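Local coordinates for putative exported protein (Bordetella parapertussis, PDB 3OCJ) that is of unknown function but is built like an S-adenosylmethionine-dependent methyltransferase and holds a bound palmitic acid, at residues 75-80 with 90-95; 67-72 with 127-132; 99-104 with 294-299. One frame throughout, in Å; residues are numbered along the deposited sequence.

Helix 68-76 serves two of these contacts: its residues 68-72, running into the second turn, meet the loop 127-132 in contact 2, and its last residues lead into the turn of contact 1. The two centres are about 16 Å apart, yet packing joins them where Tyr92 OH lies 3.5 Å from Trp70 CZ3. Contact 3 lies about 14 Å, centre to centre, from contact 1, and a probable hydrogen bond of 2.7 Å from Arg102 NH2 to Tyr92 O ties the two together. Contacts 2 and 3 do not touch, their nearest atoms being about 5 Å apart. A palmitic acid runs through this region, touching segment 90-95 and Thr101, with the side chain of Ala68 about 10 Å from it.

Contact 1: 75-80 with 90-95; sequences VTHQPG and VFYERL. With PLM (palmitic acid), chain D.
A His-carboxylate hydrogen bond, His77 to Glu93, closes the connection between two successive helices, 68-76 and 86-94. His77 NE2 donates a hydrogen bond to Glu93 OE2 over 2.9 Å, almost straight at 175°, with the oxygen lying in the plane of the imidazole and receiving through its anti lone pair. The same oxygen takes a second bond from Gly80 N at 2.8 Å, this one coming from above the carboxylate plane. Arg89 adds a salt bridge to OE2, so three donors converge on one atom, which would be expected to keep Glu93 ionised. The glutamate reaches them with an extended chain, and Pro79 rests beside its tip, Pro79 CA 3.4 Å from Glu93 OE2.

His77 is also fixed from above. Its CG stands anti to the backbone N (chi1 173°), which swings the ring across to helix 86-94, where Tyr92 meets it edge-to-face. Tyr92 CD2 sits over one imidazole face, 3.8 Å from His77 CG, and the ring planes stand 63° apart. With one face under the tyrosine edge and NE2 tied to the glutamate, the ring has little room to rotate.

Tyr92 bridges this pair and the ligand, for its CE1 approaches the terminal CG of the palmitic acid at 3.9 Å. Phe91 and Leu95 add to the ligand side: Phe91 CB packs 3.5 Å from the lipid's CE, and Leu95 CD1 touches the chain farther back, at CC. The arrangement is that of a surface turn between two helices, joined by a His-Glu hydrogen bond, whose second helix lines the hydrophobic end of a fatty-acid pocket.

Contact 2: 67-72 with 127-132; sequences NAEWTH and CGWMSE
Just after the Asn67 N-cap, whose OD1 accepts from Trp70 N, Ala68 presses its CB onto Gly128 CA at 3.5 Å, a tight approach made possible by the bare backbone of the glycine. The methyl of Ala68 also leans on the pyrrole side of Trp129, 3.6 Å from CD1, while Ala68 O reaches a water that in turn accepts from Trp129 N, so one water links the two backbones.

Glu69 lies over a face of the indole. Its CA stands 3.8 Å from the centroid of the six-membered ring, a CH-pi contact 22° off the normal. Because CG is anti to the backbone N (chi1 172°), the extended side chain then runs alongside the tryptophan, Glu69 CB 3.5 Å from Trp129 CZ2, and carries its carboxylate on to a salt bridge with Arg73.

One turn later His72 points to the same loop. Its ND1 and Ser131 OG share a hydrogen bond of 2.7 Å, with the hydroxyl near the imidazole plane. The ring also meets Trp129 obliquely, His72 CD2 being 3.5 Å from Trp129 CE3 and the planes 41° apart.

Cys127 to Met130 form a type II' turn with Gly128 at its second position. This loop follows strand 121-124, where class I methyltransferases usually carry their cofactor-binding loop, and Asp150, at the end of strand 145-150, accepts from Gly128 N. Helix 153-163 backs both partners, touching Ala68 through Ala155 and both His72 and Trp129 through Leu162, while Met130, a selenomethionine, turns the other way onto strand 172-176.

Contact 3: 99-104 with 294-299; sequences LATRER and RLFPTV
Phe296 and Arg104 lead the tight part of this contact, lying side by side and pointing the same way. Arg104 CD sits over the centre of the phenyl face, 3.6 Å from the centroid and only 8° off the normal, so it is the aliphatic stem of the arginine that does the packing. The charged end moves on: CZ is 5.3 Å from the same centroid, at most a weak cation-pi attraction, and Phe108 offers the guanidinium another ring. A bend at chi3 (55°) turns the head back onto its own helix, where NE and NH2 of Arg104 both grip Thr101 OG1, at 3.0 Å and 3.1 Å, from within the guanidinium plane. That hydroxyl, accepting both bonds, is set beside the phenyl ring, with Thr101 OG1 3.4 Å from Phe296 CE2. Buried Ala100 belongs to the same close packing: Ala100 CB packs against the CB atoms of Leu295 and Phe296, at 3.7 Å and 3.9 Å.

Segment 294-299 leads into strand 298-302, which runs antiparallel between strands 221-226 and 286-289. With it the strand order is the 3-2-1-4-5-7-6 of class I methyltransferases, and helix 96-115 packs against this part of the sheet. At the strand's start Thr298 crosses Arg104 at about a right angle, Thr298 OG1 lying 3.4 Å from Arg104 CG.

The loose side begins beyond Ala100, where the segments part: Leu99 is exposed and Arg294 partly so, and neither reaches across. Here the loop is held from its own side, Asp291 accepting from the backbone N of both Leu295 and Phe296. Thr101, by contrast, touches the bound palmitic acid.

Contact 1: 75-80 with 90-95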
loop_
_atom_site.group_PDB
_atom_site.type_symbol
_atom_site.label_atom_id
_atom_site.label_comp_id
_atom_site.label_asym_id
_atom_site.label_seq_id
_atom_site.Cartn_x
_atom_site.Cartn_y
_atom_site.Cartn_z
ATOM N N VAL A 75 4.295 6.890 -3.106
ATOM C CA VAL A 75 3.433 6.633 -4.249
ATOM C C VAL A 75 3.326 7.818 -5.213
ATOM O O VAL A 75 3.276 7.629 -6.424
ATOM C CB VAL A 75 2.028 6.164 -3.815
ATOM C CG1 VAL A 75 1.129 6.051 -5.020
ATOM C CG2 VAL A 75 2.114 4.823 -3.105
ATOM N N THR A 76 3.312 9.037 -4.681
ATOM C CA THR A 76 3.156 10.223 -5.514
ATOM C C THR A 76 4.482 10.815 -6.008
ATOM O O THR A 76 4.494 11.790 -6.762
ATOM C CB THR A 76 2.341 11.322 -4.808
ATOM O OG1 THR A 76 3.072 11.828 -3.687
ATOM C CG2 THR A 76 1.008 10.767 -4.325
ATOM N N HIS A 77 5.590 10.221 -5.578
ATOM C CA HIS A 77 6.903 10.650 -6.055
ATOM C C HIS A 77 6.962 10.688 -7.583
ATOM O O HIS A 77 6.659 9.706 -8.259
ATOM C CB HIS A 77 8.009 9.739 -5.508
ATOM C CG HIS A 77 9.364 10.024 -6.082
ATOM N ND1 HIS A 77 10.132 11.095 -5.684
ATOM C CD2 HIS A 77 10.082 9.376 -7.029
ATOM C CE1 HIS A 77 11.263 11.101 -6.367
ATOM N NE2 HIS A 77 11.264 10.062 -7.181
ATOM N N GLN A 78 7.363 11.830 -8.126
ATOM C CA GLN A 78 7.582 11.952 -9.560
ATOM C C GLN A 78 9.042 11.631 -9.865
ATOM O O GLN A 78 9.942 12.263 -9.328
ATOM C CB GLN A 78 7.225 13.362 -10.026
ATOM C CG GLN A 78 5.782 13.755 -9.730
ATOM C CD GLN A 78 5.380 15.065 -10.380
ATOM O OE1 GLN A 78 6.020 15.524 -11.327
ATOM N NE2 GLN A 78 4.311 15.672 -9.875
ATOM N N PRO A 79 9.285 10.622 -10.710
ATOM C CA PRO A 79 10.672 10.235 -10.999
ATOM C C PRO A 79 11.544 11.407 -11.458
ATOM O O PRO A 79 11.156 12.193 -12.328
ATOM C CB PRO A 79 10.515 9.196 -12.109
ATOM C CG PRO A 79 9.167 8.589 -11.842
ATOM C CD PRO A 79 8.314 9.734 -11.373
ATOM N N GLY A 80 12.716 11.527 -10.845
ATOM C CA GLY A 80 13.644 12.602 -11.140
ATOM C C GLY A 80 13.512 13.806 -10.226
ATOM O O GLY A 80 14.408 14.648 -10.168
ATOM N N VAL A 90 17.441 5.322 -6.240
ATOM C CA VAL A 90 17.293 3.998 -6.842
ATOM C C VAL A 90 16.180 3.218 -6.146
ATOM O O VAL A 90 15.344 2.579 -6.796
ATOM C CB VAL A 90 18.601 3.194 -6.797
ATOM C CG1 VAL A 90 18.367 1.778 -7.314
ATOM C CG2 VAL A 90 19.671 3.889 -7.631
ATOM N N PHE A 91 16.148 3.276 -4.819
ATOM C CA PHE A 91 15.080 2.615 -4.069
ATOM C C PHE A 91 13.697 3.172 -4.430
ATOM O O PHE A 91 12.734 2.416 -4.606
ATOM C CB PHE A 91 15.309 2.741 -2.560
ATOM C CG PHE A 91 16.592 2.107 -2.072
ATOM C CD1 PHE A 91 17.145 1.024 -2.733
ATOM C CD2 PHE A 91 17.218 2.580 -0.923
ATOM C CE1 PHE A 91 18.315 0.435 -2.274
ATOM C CE2 PHE A 91 18.387 2.000 -0.458
ATOM C CZ PHE A 91 18.936 0.924 -1.134
ATOM N N TYR A 92 13.595 4.493 -4.542
ATOM C CA TYR A 92 12.336 5.152 -4.890
ATOM C C TYR A 92 11.892 4.897 -6.330
ATOM O O TYR A 92 10.708 4.991 -6.634
ATOM C CB TYR A 92 12.459 6.670 -4.743
ATOM C CG TYR A 92 12.082 7.280 -3.407
ATOM C CD1 TYR A 92 12.916 7.165 -2.303
ATOM C CD2 TYR A 92 10.927 8.047 -3.279
ATOM C CE1 TYR A 92 12.583 7.760 -1.094
ATOM C CE2 TYR A 92 10.589 8.639 -2.078
ATOM C CZ TYR A 92 11.422 8.494 -0.992
ATOM O OH TYR A 92 11.091 9.095 0.211
ATOM N N GLU A 93 12.840 4.630 -7.232
ATOM C CA GLU A 93 12.530 4.662 -8.663
ATOM C C GLU A 93 12.728 3.364 -9.425
ATOM O O GLU A 93 12.227 3.229 -10.549
ATOM C CB GLU A 93 13.307 5.793 -9.353
ATOM C CG GLU A 93 12.855 7.164 -8.894
ATOM C CD GLU A 93 13.623 8.303 -9.524
ATOM O OE1 GLU A 93 14.464 8.061 -10.429
ATOM O OE2 GLU A 93 13.347 9.456 -9.124
ATOM N N ARG A 94 13.447 2.412 -8.853
ATOM C CA ARG A 94 13.795 1.213 -9.610
ATOM C C ARG A 94 13.298 -0.113 -9.032
ATOM O O ARG A 94 13.196 -1.102 -9.755
ATOM C CB ARG A 94 15.297 1.159 -9.864
ATOM C CG ARG A 94 15.794 2.353 -10.660
ATOM C CD ARG A 94 17.291 2.314 -10.859
ATOM N NE ARG A 94 17.714 1.160 -11.644
ATOM C CZ ARG A 94 18.985 0.830 -11.849
ATOM N NH1 ARG A 94 19.955 1.567 -11.323
ATOM N NH2 ARG A 94 19.287 -0.237 -12.576
ATOM N N LEU A 95 12.984 -0.160 -7.742
ATOM C CA LEU A 95 12.550 -1.428 -7.166
ATOM C C LEU A 95 11.250 -1.873 -7.827
ATOM O O LEU A 95 10.308 -1.097 -7.921
ATOM C CB LEU A 95 12.378 -1.311 -5.653
ATOM C CG LEU A 95 13.641 -0.892 -4.899
ATOM C CD1 LEU A 95 13.331 -0.810 -3.408
ATOM C CD2 LEU A 95 14.790 -1.861 -5.156
HETATM C C1 PLM D . 1.900 -0.729 1.759
HETATM O O1 PLM D . 1.200 -0.155 0.899
HETATM O O2 PLM D . 1.694 -0.464 2.963
HETATM C C2 PLM D . 2.988 -1.722 1.388
HETATM C C3 PLM D . 3.305 -1.751 -0.108
HETATM C C4 PLM D . 4.585 -2.565 -0.303
HETATM C C5 PLM D . 4.897 -2.875 -1.761
HETATM C C6 PLM D . 5.234 -1.622 -2.563
HETATM C C7 PLM D . 6.094 -0.630 -1.791
HETATM C C8 PLM D . 7.499 -1.142 -1.490
HETATM C C9 PLM D . 8.251 -0.035 -0.758
HETATM C CA PLM D . 9.761 -0.212 -0.796
HETATM C CB PLM D . 10.432 1.142 -0.594
HETATM C CC PLM D . 11.886 1.006 -0.173
HETATM C CD PLM D . 12.499 2.379 0.060
HETATM C CE PLM D . 13.899 2.223 0.647
HETATM C CF PLM D . 14.369 3.500 1.326
HETATM C CG PLM D . 14.442 4.677 0.367
#

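Contact 2: 67-72 with 127-132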
loop_
_atom_site.group_PDB
_atom_site.type_symbol
_atom_site.label_atom_id
_atom_site.label_comp_id
_atom_site.label_asym_id
_atom_site.label_seq_id
_atom_site.Cartn_x
_atom_site.Cartn_y
_atom_site.Cartn_z
ATOM N N ASN A 67 3.379 3.837 6.572
ATOM C CA ASN A 67 2.252 4.543 7.161
ATOM C C ASN A 67 1.652 5.488 6.129
ATOM O O ASN A 67 2.036 5.475 4.947
ATOM C CB ASN A 67 2.673 5.321 8.407
ATOM C CG ASN A 67 3.658 6.422 8.099
ATOM O OD1 ASN A 67 4.224 6.474 7.010
ATOM N ND2 ASN A 67 3.887 7.297 9.065
ATOM N N ALA A 68 0.741 6.340 6.579
ATOM C CA ALA A 68 0.043 7.230 5.655
ATOM C C ALA A 68 1.023 8.184 4.979
ATOM O O ALA A 68 0.988 8.363 3.758
ATOM C CB ALA A 68 -1.040 8.013 6.379
ATOM N N GLU A 69 1.892 8.796 5.779
ATOM C CA GLU A 69 2.842 9.759 5.238
ATOM C C GLU A 69 3.718 9.126 4.173
ATOM O O GLU A 69 3.845 9.653 3.065
ATOM C CB GLU A 69 3.728 10.360 6.326
ATOM C CG GLU A 69 4.844 11.211 5.729
ATOM C CD GLU A 69 5.597 12.043 6.748
ATOM O OE1 GLU A 69 5.407 11.834 7.967
ATOM O OE2 GLU A 69 6.382 12.909 6.310
ATOM N N TRP A 70 4.337 7.995 4.499
ATOM C CA TRP A 70 5.288 7.400 3.571
ATOM C C TRP A 70 4.651 6.715 2.365
ATOM O O TRP A 70 5.235 6.697 1.275
ATOM C CB TRP A 70 6.302 6.519 4.312
ATOM C CG TRP A 70 7.188 7.372 5.132
ATOM C CD1 TRP A 70 7.242 7.435 6.489
ATOM C CD2 TRP A 70 8.092 8.369 4.645
ATOM N NE1 TRP A 70 8.148 8.392 6.884
ATOM C CE2 TRP A 70 8.684 8.980 5.767
ATOM C CE3 TRP A 70 8.470 8.793 3.365
ATOM C CZ2 TRP A 70 9.640 9.990 5.655
ATOM C CZ3 TRP A 70 9.418 9.802 3.254
ATOM C CH2 TRP A 70 9.989 10.389 4.392
ATOM N N THR A 71 3.447 6.176 2.531
ATOM C CA THR A 71 2.704 5.709 1.372
ATOM C C THR A 71 2.472 6.864 0.397
ATOM O O THR A 71 2.734 6.743 -0.807
ATOM C CB THR A 71 1.342 5.102 1.758
ATOM O OG1 THR A 71 1.549 3.981 2.617
ATOM C CG2 THR A 71 0.612 4.626 0.512
ATOM N N HIS A 72 1.999 7.990 0.917
ATOM C CA HIS A 72 1.750 9.138 0.060
ATOM C C HIS A 72 3.028 9.591 -0.638
ATOM O O HIS A 72 3.062 9.749 -1.858
ATOM C CB HIS A 72 1.168 10.304 0.849
ATOM C CG HIS A 72 1.042 11.558 0.044
ATOM N ND1 HIS A 72 0.003 11.775 -0.837
ATOM C CD2 HIS A 72 1.837 12.650 -0.034
ATOM C CE1 HIS A 72 0.161 12.952 -1.417
ATOM N NE2 HIS A 72 1.264 13.504 -0.948
ATOM N N CYS A 127 -7.805 5.276 5.110
ATOM C CA CYS A 127 -7.730 6.390 4.175
ATOM C C CYS A 127 -6.346 6.996 3.999
ATOM O O CYS A 127 -6.059 7.590 2.957
ATOM C CB CYS A 127 -8.744 7.486 4.522
ATOM S SG CYS A 127 -8.463 8.307 6.098
ATOM N N GLY A 128 -5.486 6.842 5.003
ATOM C CA GLY A 128 -4.204 7.527 4.981
ATOM C C GLY A 128 -4.424 9.007 4.713
ATOM O O GLY A 128 -5.338 9.619 5.273
ATOM N N TRP A 129 -3.601 9.590 3.846
ATOM C CA TRP A 129 -3.741 11.005 3.498
ATOM C C TRP A 129 -4.753 11.237 2.373
ATOM O O TRP A 129 -4.926 12.368 1.925
ATOM C CB TRP A 129 -2.388 11.608 3.100
ATOM C CG TRP A 129 -1.461 11.833 4.258
ATOM C CD1 TRP A 129 -1.655 11.453 5.550
ATOM C CD2 TRP A 129 -0.187 12.490 4.220
ATOM N NE1 TRP A 129 -0.584 11.839 6.328
ATOM C CE2 TRP A 129 0.331 12.476 5.530
ATOM C CE3 TRP A 129 0.558 13.098 3.206
ATOM C CZ2 TRP A 129 1.563 13.044 5.856
ATOM C CZ3 TRP A 129 1.785 13.662 3.531
ATOM C CH2 TRP A 129 2.271 13.630 4.846
HETATM N N MSE A 130 -5.398 10.164 1.915
HETATM C CA MSE A 130 -6.449 10.249 0.886
HETATM C C MSE A 130 -5.938 10.712 -0.479
HETATM O O MSE A 130 -6.650 11.385 -1.231
HETATM C CB MSE A 130 -7.609 11.130 1.372
HETATM C CG MSE A 130 -8.361 10.500 2.533
HETATM SE SE MSE A 130 -9.779 11.597 3.276
HETATM C CE MSE A 130 -10.573 12.095 1.672
ATOM N N SER A 131 -4.708 10.313 -0.799
ATOM C CA SER A 131 -4.019 10.747 -2.012
ATOM C C SER A 131 -4.826 10.462 -3.274
ATOM O O SER A 131 -4.910 11.293 -4.184
ATOM C CB SER A 131 -2.657 10.056 -2.112
ATOM O OG SER A 131 -2.030 9.966 -0.839
ATOM N N GLU A 132 -5.411 9.275 -3.334
ATOM C CA GLU A 132 -6.132 8.863 -4.527
ATOM C C GLU A 132 -7.434 9.659 -4.689
ATOM O O GLU A 132 -7.741 10.125 -5.775
ATOM C CB GLU A 132 -6.365 7.342 -4.550
ATOM C CG GLU A 132 -7.395 6.802 -3.566
ATOM C CD GLU A 132 -6.901 6.735 -2.126
ATOM O OE1 GLU A 132 -5.820 7.284 -1.826
ATOM O OE2 GLU A 132 -7.606 6.125 -1.289
HETATM O O HOH W 1 -1.532 8.076 2.602
#

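Contact 3: 99-104 with 294-299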
loop_
_atom_site.group_PDB
_atom_site.type_symbol
_atom_site.label_atom_id
_atom_site.label_comp_id
_atom_site.label_asym_id
_atom_site.label_seq_id
_atom_site.Cartn_x
_atom_site.Cartn_y
_atom_site.Cartn_z
ATOM N N LEU A 99 7.655 0.318 -8.388
ATOM C CA LEU A 99 7.084 0.623 -9.689
ATOM C C LEU A 99 5.654 0.103 -9.745
ATOM O O LEU A 99 4.759 0.791 -10.226
ATOM C CB LEU A 99 7.924 -0.009 -10.795
ATOM C CG LEU A 99 9.317 0.600 -10.976
ATOM C CD1 LEU A 99 10.177 -0.274 -11.875
ATOM C CD2 LEU A 99 9.202 2.001 -11.557
ATOM N N ALA A 100 5.441 -1.096 -9.208
ATOM C CA ALA A 100 4.121 -1.723 -9.219
ATOM C C ALA A 100 3.088 -0.946 -8.390
ATOM O O ALA A 100 1.950 -0.787 -8.814
ATOM C CB ALA A 100 4.216 -3.156 -8.750
ATOM N N THR A 101 3.464 -0.466 -7.204
ATOM C CA THR A 101 2.479 0.278 -6.427
ATOM C C THR A 101 2.128 1.612 -7.077
ATOM O O THR A 101 1.010 2.086 -6.917
ATOM C CB THR A 101 2.856 0.429 -4.929
ATOM O OG1 THR A 101 1.686 0.802 -4.193
ATOM C CG2 THR A 101 3.938 1.488 -4.724
ATOM N N ARG A 102 3.061 2.232 -7.812
ATOM C CA ARG A 102 2.701 3.452 -8.548
ATOM C C ARG A 102 1.765 3.152 -9.710
ATOM O O ARG A 102 0.853 3.932 -10.006
ATOM C CB ARG A 102 3.926 4.229 -9.046
ATOM C CG ARG A 102 4.765 4.737 -7.922
ATOM C CD ARG A 102 5.556 5.988 -8.278
ATOM N NE ARG A 102 6.411 6.281 -7.148
ATOM C CZ ARG A 102 7.686 5.930 -7.076
ATOM N NH1 ARG A 102 8.273 5.328 -8.108
ATOM N NH2 ARG A 102 8.377 6.208 -5.981
ATOM N N GLU A 103 1.986 2.023 -10.383
ATOM C CA GLU A 103 1.060 1.595 -11.429
ATOM C C GLU A 103 -0.308 1.326 -10.820
ATOM O O GLU A 103 -1.328 1.745 -11.363
ATOM C CB GLU A 103 1.567 0.336 -12.123
ATOM C CG GLU A 103 2.792 0.520 -12.997
ATOM C CD GLU A 103 3.240 -0.800 -13.569
ATOM O OE1 GLU A 103 2.500 -1.335 -14.415
ATOM O OE2 GLU A 103 4.301 -1.296 -13.157
ATOM N N ARG A 104 -0.320 0.623 -9.691
ATOM C CA ARG A 104 -1.553 0.326 -8.972
ATOM C C ARG A 104 -2.298 1.610 -8.615
ATOM O O ARG A 104 -3.499 1.698 -8.809
ATOM C CB ARG A 104 -1.232 -0.484 -7.722
ATOM C CG ARG A 104 -2.434 -0.715 -6.800
ATOM C CD ARG A 104 -2.014 -0.864 -5.311
ATOM N NE ARG A 104 -1.228 0.294 -4.865
ATOM C CZ ARG A 104 -1.746 1.472 -4.526
ATOM N NH1 ARG A 104 -3.056 1.677 -4.551
ATOM N NH2 ARG A 104 -0.932 2.467 -4.169
ATOM N N ARG A 294 2.613 -7.791 -12.896
ATOM C CA ARG A 294 1.601 -8.513 -12.097
ATOM C C ARG A 294 2.018 -8.714 -10.647
ATOM O O ARG A 294 1.622 -9.692 -10.012
ATOM C CB ARG A 294 1.208 -9.865 -12.718
ATOM C CG ARG A 294 0.425 -9.804 -14.053
ATOM C CD ARG A 294 1.345 -9.730 -15.249
ATOM N NE ARG A 294 0.594 -9.974 -16.492
ATOM C CZ ARG A 294 0.063 -9.022 -17.256
ATOM N NH1 ARG A 294 0.181 -7.746 -16.934
ATOM N NH2 ARG A 294 -0.599 -9.361 -18.361
ATOM N N LEU A 295 2.785 -7.757 -10.132
ATOM C CA LEU A 295 3.207 -7.753 -8.728
ATOM C C LEU A 295 2.131 -7.236 -7.777
ATOM O O LEU A 295 2.115 -7.604 -6.598
ATOM C CB LEU A 295 4.441 -6.874 -8.554
ATOM C CG LEU A 295 5.541 -7.080 -9.603
ATOM C CD1 LEU A 295 6.700 -6.103 -9.389
ATOM C CD2 LEU A 295 6.049 -8.514 -9.634
ATOM N N PHE A 296 1.267 -6.350 -8.254
ATOM C CA PHE A 296 0.366 -5.643 -7.348
ATOM C C PHE A 296 -0.930 -5.289 -8.072
ATOM O O PHE A 296 -1.215 -4.109 -8.305
ATOM C CB PHE A 296 1.053 -4.367 -6.831
ATOM C CG PHE A 296 0.588 -3.895 -5.461
ATOM C CD1 PHE A 296 -0.568 -4.377 -4.849
ATOM C CD2 PHE A 296 1.357 -2.951 -4.788
ATOM C CE1 PHE A 296 -0.945 -3.910 -3.565
ATOM C CE2 PHE A 296 0.993 -2.479 -3.531
ATOM C CZ PHE A 296 -0.154 -2.967 -2.914
ATOM N N PRO A 297 -1.744 -6.305 -8.400
ATOM C CA PRO A 297 -2.984 -6.011 -9.117
ATOM C C PRO A 297 -3.990 -5.225 -8.292
ATOM O O PRO A 297 -4.032 -5.280 -7.056
ATOM C CB PRO A 297 -3.561 -7.398 -9.429
ATOM C CG PRO A 297 -2.397 -8.355 -9.326
ATOM C CD PRO A 297 -1.502 -7.753 -8.259
ATOM N N THR A 298 -4.827 -4.507 -9.030
ATOM C CA THR A 298 -6.000 -3.821 -8.521
ATOM C C THR A 298 -7.188 -4.708 -8.851
ATOM O O THR A 298 -7.211 -5.354 -9.904
ATOM C CB THR A 298 -6.120 -2.469 -9.219
ATOM O OG1 THR A 298 -5.001 -1.651 -8.854
ATOM C CG2 THR A 298 -7.429 -1.735 -8.899
ATOM N N VAL A 299 -8.168 -4.752 -7.962
ATOM C CA VAL A 299 -9.405 -5.461 -8.242
ATOM C C VAL A 299 -10.606 -4.573 -7.945
ATOM O O VAL A 299 -10.659 -3.896 -6.906
ATOM C CB VAL A 299 -9.490 -6.801 -7.475
ATOM C CG1 VAL A 299 -9.372 -6.591 -5.943
ATOM C CG2 VAL A 299 -10.777 -7.555 -7.827
#